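Local coordinates for cocosin 1 acidic chain (PDB 5WPW), which serves as an 11S seed storage globulin of coconut, a hexameric nutrient reservoir of two-cupin subunits and a potential food allergen, at residues V63-G68 with D114-P119; Q109-D114 with K251-D256; P301-N306 with S372-K377. The protein carries 2 engineered substitutions. All coordinates share one frame; numbering follows the deposited sequence.

Interaction 1. Residues V63-G68 with D114-P119; sequences VYIVQG and DVLAVP
Val63 and Leu116 face each other as an antiparallel hydrogen-bonded pair in a sheet of the N-terminal cupin domain, where strand 61-67 runs beside strand 114-118. Val63 N gives its hydrogen to Leu116 O at 2.7 Å, and Leu116 N returns the bond to Val63 O at 2.8 Å. Two residues further along, Ile65 N reaches Asp114 O at 2.9 Å in a nearly straight bond (176° at the hydrogen). Between these bonds lies the non-hydrogen-bonded pair Tyr64 and Val115. Val115 CG2 lies at the edge of the tyrosine ring, in its plane, 3.9 Å from Tyr64 CD1. Beta-branched valine and isoleucine suit extended backbone, and the C-H edge of the ring offers the valine methyl an apolar surface. Val63 and Leu116 lie on the other side of the sheet. Further out, strand 134-140 flanks strand 61-67, with Ala136 and Thr138 against Val63 and Ile137 against Tyr64. Near its end the first strand breaks step in a classic beta bulge, Val66 and Gln67 both facing Val135. With CG1 of Ile65 turned away from its carbonyl carbon (chi1 -52°), the branch runs toward the neighbouring strand, and Ile65 CD1 ends 3.7 Å from Leu116 CD1.

Interaction 2. Residues Q109-D114 with K251-D256; sequences QFQEGD and KQNIGD
The side chains of Asp114 and Asn253 cross at about a right angle, the carboxylate and amide planes 80° apart. Asn253 ND2 donates to Asp114 OD1 at 3.2 Å; the oxygen lies in the amide plane, whereas the donor comes from above the carboxylate plane. With CG swung opposite its own N (chi1 179°), Asn253 extends its amide to the aspartate. Asn253 OD1 accepts from Asp256 N at 3.0 Å, an Asx motif. Lys251 approaches Asp114 obliquely with its methylenes: Lys251 CE is 3.0 Å from Asp114 OD2, but Lys251 NZ bends away to 4.5 Å. Asp114 N to Gln111 O closes a type II turn, whose Gly113 has the positive phi that glycine readily adopts; Asp114 OD2 adds a bond from Gln111 N. Lacking side chains, Gly113 and Gly255 bring their CA atoms within 4.1 Å, and Gly113 O receives Ile254 N at 2.9 Å. Strand 251-253 ends the N-terminal cupin sheet beside strand 114-118; as it follows Cys246, the basic-chain disulfide partner of acidic-chain Cys79, the contact probably joins the two chains. The aspartate braces its turn with one oxygen and holds the edge strand with the other, and the lysine charge probably steadies its negative form without a salt bridge.

Interaction 3. Residues P301-N306 with S372-K377; sequences PHWNIN and STIVGK. Engineered in segment 372-377: Ile374 (natural residue Val).
Trp303 lays its indole over Ser372, its partner in an antiparallel hydrogen-bonded pair of the C-terminal cupin domain. From CB, the tryptophan side chain enters the space between its own backbone N and carbonyl carbon (chi1 70°), a turn that brings the flat ring system back over the neighbouring strand. At the ring junction, Trp303 CE2 is 3.4 Å from Ser372 CB, and this methylene makes a CH-pi contact, 3.6 Å from the centroid of the six-membered ring and 21° off its normal. Trp303 CE3, on the other flank, has Ser372 O at 3.6 Å. Farther out, Trp303 CZ2 meets Ser372 OG at 3.3 Å over the same face, while CZ3 presents the ring edge to CG1 of Ile374, an engineered residue. The pyrrole nitrogen NE1 is satisfied by Gly121 O of a neighbouring subunit. A small serine suits the place under so broad a ring, and Ile305 CD1 packs against Ser372 CB at 3.8 Å. Beneath the side chains, Ser372 N binds Trp303 O at 2.8 Å, Trp303 N returns to Ser372 O, and Ile374 N reaches Pro301 O at 2.9 Å. Strand 298-304 is thereby held between strand 371-373 and strand 348-354, whose Leu350 and Met349 touch Pro301 and His302. Ala191 and Phe192, at the end of helix 185-192 of that same neighbouring subunit, pack on Pro301 and Val375.

From the N terminus, strand 61-67 comes first, and interaction 1 closes a loop of 45 residues when strand 114-118 returns beside it. Before that loop is complete, residues 109-114 open interaction 2, which waits 136 residues for its partner at 251-256; the two contacts therefore cross, sharing Asp114. Strand 251-253 extends the same sheet beyond strand 114-118, so a segment 136 residues later in the chain adds the outermost strand of that sheet within this chain. Interaction 3 follows in series, closing a 65-residue loop within the C-terminal cupin. Its centre lies about 27 Å from the centres of both others, and there it meets neighbouring subunits.

Interaction 1. Residues V63-G68 with D114-P119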
ATOM      1  N   VAL A  63       7.418  25.752   1.393  1.00 23.69           N
ATOM      2  CA  VAL A  63       7.522  27.197   1.584  1.00 23.30           C
ATOM      3  C   VAL A  63       6.823  27.553   2.886  1.00 23.22           C
ATOM      4  O   VAL A  63       5.681  27.138   3.109  1.00 30.60           O
ATOM      5  CB  VAL A  63       6.893  27.963   0.408  1.00 26.78           C
ATOM      6  CG1 VAL A  63       7.118  29.466   0.588  1.00 27.33           C
ATOM      7  CG2 VAL A  63       7.455  27.458  -0.918  1.00 25.85           C
ATOM      8  N   TYR A  64       7.490  28.306   3.754  1.00 21.18           N
ATOM      9  CA  TYR A  64       6.829  28.837   4.939  1.00 23.47           C
ATOM     10  C   TYR A  64       6.633  30.339   4.775  1.00 24.30           C
ATOM     11  O   TYR A  64       7.604  31.059   4.535  1.00 27.54           O
ATOM     12  CB  TYR A  64       7.626  28.566   6.222  1.00 24.52           C
ATOM     13  CG  TYR A  64       6.946  29.107   7.472  1.00 26.76           C
ATOM     14  CD1 TYR A  64       5.784  28.516   7.977  1.00 28.17           C
ATOM     15  CD2 TYR A  64       7.468  30.197   8.151  1.00 30.78           C
ATOM     16  CE1 TYR A  64       5.159  29.015   9.124  1.00 27.78           C
ATOM     17  CE2 TYR A  64       6.856  30.700   9.289  1.00 30.36           C
ATOM     18  CZ  TYR A  64       5.706  30.109   9.764  1.00 29.80           C
ATOM     19  OH  TYR A  64       5.109  30.614  10.891  1.00 31.56           O
ATOM     20  N   ILE A  65       5.390  30.801   4.931  1.00 23.00           N
ATOM     21  CA  ILE A  65       5.058  32.229   4.851  1.00 26.32           C
ATOM     22  C   ILE A  65       5.345  32.841   6.226  1.00 26.08           C
ATOM     23  O   ILE A  65       4.552  32.699   7.158  1.00 26.75           O
ATOM     24  CB  ILE A  65       3.610  32.466   4.423  1.00 25.72           C
ATOM     25  CG1 ILE A  65       3.265  31.710   3.134  1.00 24.55           C
ATOM     26  CG2 ILE A  65       3.331  34.003   4.206  1.00 24.50           C
ATOM     27  CD1 ILE A  65       4.147  32.036   2.037  1.00 23.61           C
ATOM     28  N   VAL A  66       6.510  33.487   6.352  1.00 27.25           N
ATOM     29  CA  VAL A  66       6.878  34.211   7.566  1.00 23.92           C
ATOM     30  C   VAL A  66       5.986  35.431   7.768  1.00 33.87           C
ATOM     31  O   VAL A  66       5.628  35.784   8.900  1.00 30.48           O
ATOM     32  CB  VAL A  66       8.365  34.613   7.495  1.00 27.14           C
ATOM     33  CG1 VAL A  66       8.764  35.471   8.717  1.00 31.41           C
ATOM     34  CG2 VAL A  66       9.273  33.377   7.424  1.00 28.61           C
ATOM     35  N   GLN A  67       5.618  36.105   6.681  1.00 27.29           N
ATOM     36  CA  GLN A  67       4.920  37.374   6.783  1.00 30.43           C
ATOM     37  C   GLN A  67       4.116  37.597   5.513  1.00 34.35           C
ATOM     38  O   GLN A  67       4.551  37.189   4.436  1.00 33.12           O
ATOM     39  CB  GLN A  67       5.948  38.497   6.987  1.00 29.70           C
ATOM     40  CG  GLN A  67       5.378  39.889   7.240  1.00 41.08           C
ATOM     41  CD  GLN A  67       6.472  40.941   7.153  1.00 40.54           C
ATOM     42  OE1 GLN A  67       7.182  41.191   8.127  1.00 42.84           O
ATOM     43  NE2 GLN A  67       6.636  41.531   5.980  1.00 39.23           N
ATOM     44  N   GLY A  68       2.948  38.235   5.638  1.00 31.88           N
ATOM     45  CA  GLY A  68       2.215  38.721   4.483  1.00 35.83           C
ATOM     46  C   GLY A  68       1.058  37.823   4.107  1.00 34.93           C
ATOM     47  O   GLY A  68       0.800  36.780   4.712  1.00 32.71           O
ATOM     48  N   ASP A 114       1.293  30.004   6.889  1.00 28.68           N
ATOM     49  CA  ASP A 114       0.975  28.927   5.972  1.00 27.27           C
ATOM     50  C   ASP A 114       2.236  28.187   5.548  1.00 25.82           C
ATOM     51  O   ASP A 114       3.299  28.775   5.372  1.00 25.03           O
ATOM     52  CB  ASP A 114       0.273  29.459   4.729  1.00 27.25           C
ATOM     53  CG  ASP A 114      -1.196  29.687   4.941  1.00 31.26           C
ATOM     54  OD1 ASP A 114      -1.755  29.252   5.957  1.00 30.51           O
ATOM     55  OD2 ASP A 114      -1.807  30.293   4.054  1.00 35.49           O
ATOM     56  N   VAL A 115       2.095  26.881   5.353  1.00 27.43           N
ATOM     57  CA  VAL A 115       3.101  26.059   4.696  1.00 27.13           C
ATOM     58  C   VAL A 115       2.521  25.630   3.364  1.00 23.71           C
ATOM     59  O   VAL A 115       1.392  25.123   3.315  1.00 24.68           O
ATOM     60  CB  VAL A 115       3.487  24.818   5.520  1.00 23.98           C
ATOM     61  CG1 VAL A 115       4.413  23.992   4.697  1.00 20.79           C
ATOM     62  CG2 VAL A 115       4.166  25.221   6.810  1.00 29.08           C
ATOM     63  N   LEU A 116       3.270  25.863   2.290  1.00 23.68           N
ATOM     64  CA  LEU A 116       2.901  25.435   0.946  1.00 26.37           C
ATOM     65  C   LEU A 116       3.874  24.367   0.470  1.00 22.49           C
ATOM     66  O   LEU A 116       5.088  24.512   0.641  1.00 23.70           O
ATOM     67  CB  LEU A 116       2.930  26.610  -0.027  1.00 25.27           C
ATOM     68  CG  LEU A 116       1.925  27.696   0.316  1.00 27.63           C
ATOM     69  CD1 LEU A 116       2.615  29.040   0.486  1.00 31.15           C
ATOM     70  CD2 LEU A 116       0.900  27.728  -0.788  1.00 35.29           C
ATOM     71  N   ALA A 117       3.336  23.303  -0.129  1.00 22.53           N
ATOM     72  CA  ALA A 117       4.129  22.194  -0.672  1.00 25.50           C
ATOM     73  C   ALA A 117       4.024  22.219  -2.194  1.00 21.87           C
ATOM     74  O   ALA A 117       2.920  22.098  -2.744  1.00 25.52           O
ATOM     75  CB  ALA A 117       3.650  20.847  -0.143  1.00 25.04           C
ATOM     76  N   VAL A 118       5.163  22.368  -2.863  1.00 22.71           N
ATOM     77  CA  VAL A 118       5.237  22.387  -4.322  1.00 23.88           C
ATOM     78  C   VAL A 118       6.026  21.189  -4.852  1.00 22.18           C
ATOM     79  O   VAL A 118       7.254  21.178  -4.731  1.00 20.97           O
ATOM     80  CB  VAL A 118       5.879  23.705  -4.790  1.00 22.48           C
ATOM     81  CG1 VAL A 118       5.953  23.753  -6.291  1.00 27.23           C
ATOM     82  CG2 VAL A 118       5.103  24.888  -4.254  1.00 29.93           C
ATOM     83  N   PRO A 119       5.381  20.195  -5.472  1.00 24.89           N
ATOM     84  CA  PRO A 119       6.122  19.077  -6.083  1.00 27.98           C
ATOM     85  C   PRO A 119       7.106  19.543  -7.141  1.00 27.51           C
ATOM     86  O   PRO A 119       6.880  20.526  -7.841  1.00 28.91           O
ATOM     87  CB  PRO A 119       5.024  18.222  -6.735  1.00 25.91           C
ATOM     88  CG  PRO A 119       3.714  18.766  -6.214  1.00 29.37           C
ATOM     89  CD  PRO A 119       3.950  20.172  -5.806  1.00 22.65           C
TER

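Interaction 2. Residues Q109-D114 with K251-D256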
ATOM      1  N   GLN A 109      -5.138  31.056  -1.718  1.00 31.64           N
ATOM      2  CA  GLN A 109      -4.902  32.283  -0.972  1.00 32.03           C
ATOM      3  C   GLN A 109      -4.209  31.938   0.330  1.00 31.98           C
ATOM      4  O   GLN A 109      -4.727  31.147   1.118  1.00 38.63           O
ATOM      5  CB  GLN A 109      -6.211  33.028  -0.743  1.00 33.90           C
ATOM      6  CG  GLN A 109      -6.817  33.431  -2.060  1.00 39.03           C
ATOM      7  CD  GLN A 109      -7.761  34.585  -1.927  1.00 45.69           C
ATOM      8  OE1 GLN A 109      -7.366  35.677  -1.520  1.00 53.33           O
ATOM      9  NE2 GLN A 109      -9.025  34.353  -2.259  1.00 45.34           N
ATOM     10  N   PHE A 110      -3.039  32.514   0.543  1.00 31.87           N
ATOM     11  CA  PHE A 110      -2.190  32.146   1.659  1.00 33.50           C
ATOM     12  C   PHE A 110      -2.059  33.312   2.632  1.00 38.30           C
ATOM     13  O   PHE A 110      -2.457  34.445   2.354  1.00 34.89           O
ATOM     14  CB  PHE A 110      -0.817  31.697   1.160  1.00 30.81           C
ATOM     15  CG  PHE A 110       0.011  32.795   0.569  1.00 30.57           C
ATOM     16  CD1 PHE A 110       0.855  33.548   1.364  1.00 28.69           C
ATOM     17  CD2 PHE A 110      -0.009  33.038  -0.795  1.00 31.19           C
ATOM     18  CE1 PHE A 110       1.641  34.555   0.821  1.00 31.74           C
ATOM     19  CE2 PHE A 110       0.788  34.031  -1.341  1.00 29.39           C
ATOM     20  CZ  PHE A 110       1.600  34.789  -0.539  1.00 36.23           C
ATOM     21  N   GLN A 111      -1.490  33.023   3.794  1.00 31.38           N
ATOM     22  CA  GLN A 111      -1.372  34.043   4.828  1.00 33.82           C
ATOM     23  C   GLN A 111      -0.232  33.653   5.751  1.00 32.19           C
ATOM     24  O   GLN A 111       0.350  32.575   5.620  1.00 32.29           O
ATOM     25  CB  GLN A 111      -2.688  34.201   5.594  1.00 34.71           C
ATOM     26  CG  GLN A 111      -2.975  33.094   6.609  1.00 36.18           C
ATOM     27  CD  GLN A 111      -4.005  33.506   7.664  1.00 46.96           C
ATOM     28  OE1 GLN A 111      -3.656  34.043   8.718  1.00 53.10           O
ATOM     29  NE2 GLN A 111      -5.281  33.237   7.385  1.00 48.79           N
ATOM     30  N   GLU A 112       0.088  34.547   6.690  1.00 31.52           N
ATOM     31  CA  GLU A 112       1.166  34.277   7.634  1.00 32.33           C
ATOM     32  C   GLU A 112       0.932  32.939   8.312  1.00 29.03           C
ATOM     33  O   GLU A 112      -0.203  32.590   8.648  1.00 33.90           O
ATOM     34  CB  GLU A 112       1.264  35.394   8.683  1.00 39.63           C
ATOM     35  CG  GLU A 112       2.468  35.261   9.618  1.00 43.90           C
ATOM     36  CD  GLU A 112       2.369  36.176  10.828  1.00 47.44           C
ATOM     37  OE1 GLU A 112       3.051  35.909  11.847  1.00 52.12           O
ATOM     38  OE2 GLU A 112       1.609  37.159  10.753  1.00 49.55           O
ATOM     39  N   GLY A 113       2.010  32.176   8.469  1.00 31.92           N
ATOM     40  CA  GLY A 113       1.950  30.873   9.084  1.00 28.87           C
ATOM     41  C   GLY A 113       1.619  29.727   8.147  1.00 28.43           C
ATOM     42  O   GLY A 113       1.640  28.567   8.583  1.00 28.11           O
ATOM     43  N   ASP A 114       1.293  30.004   6.889  1.00 28.68           N
ATOM     44  CA  ASP A 114       0.975  28.927   5.972  1.00 27.27           C
ATOM     45  C   ASP A 114       2.236  28.187   5.548  1.00 25.82           C
ATOM     46  O   ASP A 114       3.299  28.775   5.372  1.00 25.03           O
ATOM     47  CB  ASP A 114       0.273  29.459   4.729  1.00 27.25           C
ATOM     48  CG  ASP A 114      -1.196  29.687   4.941  1.00 31.26           C
ATOM     49  OD1 ASP A 114      -1.755  29.252   5.957  1.00 30.51           O
ATOM     50  OD2 ASP A 114      -1.807  30.293   4.054  1.00 35.49           O
ATOM     51  N   LYS A 251      -1.623  23.366   0.882  1.00 25.97           N
ATOM     52  CA  LYS A 251      -1.332  24.432   1.824  1.00 25.70           C
ATOM     53  C   LYS A 251      -1.934  24.050   3.166  1.00 26.97           C
ATOM     54  O   LYS A 251      -3.034  23.484   3.223  1.00 27.61           O
ATOM     55  CB  LYS A 251      -1.916  25.760   1.330  1.00 32.64           C
ATOM     56  CG  LYS A 251      -1.939  26.882   2.364  1.00 32.78           C
ATOM     57  CD  LYS A 251      -2.539  28.153   1.737  1.00 37.14           C
ATOM     58  CE  LYS A 251      -3.786  28.610   2.483  1.00 39.90           C
ATOM     59  NZ  LYS A 251      -5.050  27.908   2.098  1.00 40.66           N
ATOM     60  N   GLN A 252      -1.209  24.349   4.237  1.00 29.71           N
ATOM     61  CA  GLN A 252      -1.726  24.131   5.584  1.00 30.76           C
ATOM     62  C   GLN A 252      -1.106  25.149   6.522  1.00 28.28           C
ATOM     63  O   GLN A 252       0.106  25.377   6.487  1.00 26.52           O
ATOM     64  CB  GLN A 252      -1.426  22.712   6.079  1.00 30.42           C
ATOM     65  CG  GLN A 252      -1.673  22.557   7.565  1.00 31.68           C
ATOM     66  CD  GLN A 252      -2.903  21.748   7.871  1.00 37.08           C
ATOM     67  OE1 GLN A 252      -3.723  21.487   6.994  1.00 40.08           O
ATOM     68  NE2 GLN A 252      -3.030  21.321   9.125  1.00 38.92           N
ATOM     69  N   ASN A 253      -1.937  25.763   7.355  1.00 26.68           N
ATOM     70  CA  ASN A 253      -1.452  26.754   8.298  1.00 31.14           C
ATOM     71  C   ASN A 253      -0.951  26.067   9.568  1.00 29.80           C
ATOM     72  O   ASN A 253      -1.643  25.222  10.136  1.00 32.37           O
ATOM     73  CB  ASN A 253      -2.559  27.757   8.610  1.00 33.78           C
ATOM     74  CG  ASN A 253      -2.123  28.794   9.605  1.00 34.07           C
ATOM     75  OD1 ASN A 253      -2.259  28.590  10.802  1.00 38.38           O
ATOM     76  ND2 ASN A 253      -1.564  29.891   9.125  1.00 33.26           N
ATOM     77  N   ILE A 254       0.272  26.396   9.986  1.00 30.12           N
ATOM     78  CA  ILE A 254       0.809  25.891  11.241  1.00 27.32           C
ATOM     79  C   ILE A 254       1.125  26.998  12.232  1.00 34.23           C
ATOM     80  O   ILE A 254       1.659  26.708  13.310  1.00 27.11           O
ATOM     81  CB  ILE A 254       2.058  25.018  11.022  1.00 29.12           C
ATOM     82  CG1 ILE A 254       3.173  25.841  10.367  1.00 25.69           C
ATOM     83  CG2 ILE A 254       1.683  23.777  10.208  1.00 31.35           C
ATOM     84  CD1 ILE A 254       4.542  25.199  10.485  1.00 33.54           C
ATOM     85  N   GLY A 255       0.815  28.253  11.907  1.00 28.41           N
ATOM     86  CA  GLY A 255       1.200  29.349  12.780  1.00 31.35           C
ATOM     87  C   GLY A 255       0.141  29.671  13.810  1.00 32.88           C
ATOM     88  O   GLY A 255       0.443  30.233  14.869  1.00 36.46           O
ATOM     89  N   ASP A 256      -1.096  29.325  13.487  1.00 30.99           N
ATOM     90  CA  ASP A 256      -2.256  29.614  14.318  1.00 32.18           C
ATOM     91  C   ASP A 256      -2.101  28.937  15.668  1.00 34.07           C
ATOM     92  O   ASP A 256      -2.017  27.702  15.725  1.00 33.97           O
ATOM     93  CB  ASP A 256      -3.545  29.134  13.637  1.00 34.94           C
ATOM     94  CG  ASP A 256      -4.808  29.418  14.466  1.00 42.25           C
ATOM     95  OD1 ASP A 256      -4.713  29.897  15.618  1.00 43.24           O
ATOM     96  OD2 ASP A 256      -5.925  29.151  13.965  1.00 46.92           O
TER
HETATM   97  O   HOH W   1      -7.125  29.197   1.879  1.00 42.56           O

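Interaction 3. Residues P301-N306 with S372-K377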
ATOM      1  N   PRO A 301      15.783  18.191  25.730  1.00 33.79           N
ATOM      2  CA  PRO A 301      16.818  17.565  24.895  1.00 29.57           C
ATOM      3  C   PRO A 301      16.240  16.405  24.099  1.00 29.95           C
ATOM      4  O   PRO A 301      15.472  15.594  24.614  1.00 27.64           O
ATOM      5  CB  PRO A 301      17.860  17.082  25.915  1.00 32.67           C
ATOM      6  CG  PRO A 301      17.655  17.946  27.097  1.00 35.15           C
ATOM      7  CD  PRO A 301      16.200  18.299  27.140  1.00 29.41           C
ATOM      8  N   HIS A 302      16.575  16.367  22.814  1.00 26.37           N
ATOM      9  CA  HIS A 302      16.007  15.370  21.918  1.00 25.98           C
ATOM     10  C   HIS A 302      16.972  15.152  20.772  1.00 25.83           C
ATOM     11  O   HIS A 302      17.871  15.970  20.519  1.00 26.08           O
ATOM     12  CB  HIS A 302      14.625  15.785  21.385  1.00 27.54           C
ATOM     13  CG  HIS A 302      14.634  17.069  20.600  1.00 24.77           C
ATOM     14  ND1 HIS A 302      14.692  18.311  21.204  1.00 26.36           N
ATOM     15  CD2 HIS A 302      14.564  17.304  19.264  1.00 27.83           C
ATOM     16  CE1 HIS A 302      14.695  19.249  20.274  1.00 31.76           C
ATOM     17  NE2 HIS A 302      14.608  18.668  19.091  1.00 28.72           N
ATOM     18  N   TRP A 303      16.786  14.031  20.073  1.00 24.30           N
ATOM     19  CA  TRP A 303      17.390  13.884  18.764  1.00 23.01           C
ATOM     20  C   TRP A 303      16.332  13.571  17.711  1.00 25.89           C
ATOM     21  O   TRP A 303      15.267  13.016  18.009  1.00 23.50           O
ATOM     22  CB  TRP A 303      18.489  12.810  18.790  1.00 23.09           C
ATOM     23  CG  TRP A 303      18.030  11.399  18.953  1.00 22.00           C
ATOM     24  CD1 TRP A 303      17.679  10.507  17.947  1.00 20.73           C
ATOM     25  CD2 TRP A 303      17.924  10.693  20.172  1.00 23.81           C
ATOM     26  NE1 TRP A 303      17.354   9.296  18.499  1.00 25.21           N
ATOM     27  CE2 TRP A 303      17.500   9.378  19.864  1.00 28.90           C
ATOM     28  CE3 TRP A 303      18.145  11.041  21.513  1.00 28.87           C
ATOM     29  CZ2 TRP A 303      17.285   8.409  20.853  1.00 31.56           C
ATOM     30  CZ3 TRP A 303      17.950  10.075  22.488  1.00 33.21           C
ATOM     31  CH2 TRP A 303      17.510   8.777  22.158  1.00 28.90           C
ATOM     32  N   ASN A 304      16.615  13.977  16.473  1.00 26.13           N
ATOM     33  CA  ASN A 304      15.759  13.636  15.355  1.00 23.60           C
ATOM     34  C   ASN A 304      16.067  12.218  14.916  1.00 17.80           C
ATOM     35  O   ASN A 304      17.220  11.890  14.627  1.00 23.42           O
ATOM     36  CB  ASN A 304      15.974  14.594  14.187  1.00 27.51           C
ATOM     37  CG  ASN A 304      15.410  15.957  14.470  1.00 25.71           C
ATOM     38  OD1 ASN A 304      14.199  16.158  14.407  1.00 26.65           O
ATOM     39  ND2 ASN A 304      16.280  16.897  14.810  1.00 24.18           N
ATOM     40  N   ILE A 305      15.023  11.403  14.829  1.00 20.25           N
ATOM     41  CA  ILE A 305      15.202   9.978  14.592  1.00 20.71           C
ATOM     42  C   ILE A 305      15.460   9.702  13.125  1.00 22.67           C
ATOM     43  O   ILE A 305      16.404   8.982  12.769  1.00 20.22           O
ATOM     44  CB  ILE A 305      13.973   9.196  15.084  1.00 21.46           C
ATOM     45  CG1 ILE A 305      13.953   9.148  16.614  1.00 22.77           C
ATOM     46  CG2 ILE A 305      13.970   7.797  14.508  1.00 19.30           C
ATOM     47  CD1 ILE A 305      12.651   8.653  17.154  1.00 23.09           C
ATOM     48  N   ASN A 306      14.627  10.268  12.251  1.00 22.47           N
ATOM     49  CA  ASN A 306      14.587   9.820  10.860  1.00 17.21           C
ATOM     50  C   ASN A 306      14.758  10.970   9.876  1.00 24.61           C
ATOM     51  O   ASN A 306      14.385  10.828   8.710  1.00 25.31           O
ATOM     52  CB  ASN A 306      13.274   9.071  10.575  1.00 22.42           C
ATOM     53  CG  ASN A 306      12.021   9.883  10.885  1.00 29.29           C
ATOM     54  OD1 ASN A 306      12.050  10.927  11.570  1.00 29.50           O
ATOM     55  ND2 ASN A 306      10.896   9.391  10.392  1.00 28.88           N
ATOM     56  N   SER A 372      13.071  11.864  19.363  1.00 22.14           N
ATOM     57  CA  SER A 372      13.178  11.109  20.609  1.00 22.31           C
ATOM     58  C   SER A 372      13.675  12.043  21.710  1.00 25.39           C
ATOM     59  O   SER A 372      14.812  12.521  21.642  1.00 25.02           O
ATOM     60  CB  SER A 372      14.152   9.953  20.438  1.00 24.34           C
ATOM     61  OG  SER A 372      14.226   9.202  21.616  1.00 32.27           O
ATOM     62  N   THR A 373      12.849  12.280  22.727  1.00 29.02           N
ATOM     63  CA  THR A 373      13.336  13.065  23.862  1.00 25.72           C
ATOM     64  C   THR A 373      14.228  12.211  24.773  1.00 24.87           C
ATOM     65  O   THR A 373      14.166  10.981  24.777  1.00 26.35           O
ATOM     66  CB  THR A 373      12.181  13.643  24.676  1.00 29.53           C
ATOM     67  OG1 THR A 373      11.293  12.596  25.072  1.00 29.09           O
ATOM     68  CG2 THR A 373      11.411  14.685  23.884  1.00 34.94           C
ATOM     69  N   ILE A 374      15.089  12.889  25.529  1.00 32.23           N
ATOM     70  CA  ILE A 374      15.983  12.229  26.479  1.00 32.46           C
ATOM     71  C   ILE A 374      15.359  12.152  27.861  1.00 33.41           C
ATOM     72  O   ILE A 374      15.431  11.109  28.507  1.00 35.29           O
ATOM     73  CB  ILE A 374      17.345  12.954  26.505  1.00 34.77           C
ATOM     74  CG1 ILE A 374      17.974  12.920  25.115  1.00 31.26           C
ATOM     75  CG2 ILE A 374      18.308  12.287  27.462  1.00 31.48           C
ATOM     76  CD1 ILE A 374      19.345  13.556  25.022  1.00 32.65           C
ATOM     77  N   VAL A 375      14.743  13.250  28.310  1.00 34.32           N
ATOM     78  CA  VAL A 375      13.976  13.331  29.546  1.00 36.78           C
ATOM     79  C   VAL A 375      12.559  13.773  29.219  1.00 32.83           C
ATOM     80  O   VAL A 375      12.316  14.450  28.214  1.00 34.21           O
ATOM     81  CB  VAL A 375      14.610  14.303  30.562  1.00 37.64           C
ATOM     82  CG1 VAL A 375      15.713  13.598  31.322  1.00 39.81           C
ATOM     83  CG2 VAL A 375      15.128  15.548  29.852  1.00 34.30           C
ATOM     84  N   GLY A 376      11.620  13.387  30.070  1.00 30.50           N
ATOM     85  CA  GLY A 376      10.232  13.763  29.892  1.00 33.59           C
ATOM     86  C   GLY A 376       9.335  12.552  29.739  1.00 32.05           C
ATOM     87  O   GLY A 376       9.775  11.405  29.795  1.00 36.95           O
ATOM     88  N   LYS A 377       8.050  12.835  29.518  1.00 33.51           N
ATOM     89  CA  LYS A 377       7.043  11.786  29.629  1.00 34.46           C
ATOM     90  C   LYS A 377       7.185  10.715  28.547  1.00 39.08           C
ATOM     91  O   LYS A 377       6.833   9.550  28.781  1.00 41.55           O
ATOM     92  CB  LYS A 377       5.644  12.408  29.619  1.00 36.39           C
ATOM     93  CG  LYS A 377       5.134  12.886  28.280  1.00 40.33           C
ATOM     94  CD  LYS A 377       3.621  12.723  28.215  1.00 39.74           C
ATOM     95  CE  LYS A 377       2.931  13.665  29.198  1.00 39.03           C
ATOM     96  NZ  LYS A 377       1.653  13.105  29.742  1.00 41.70           N
TER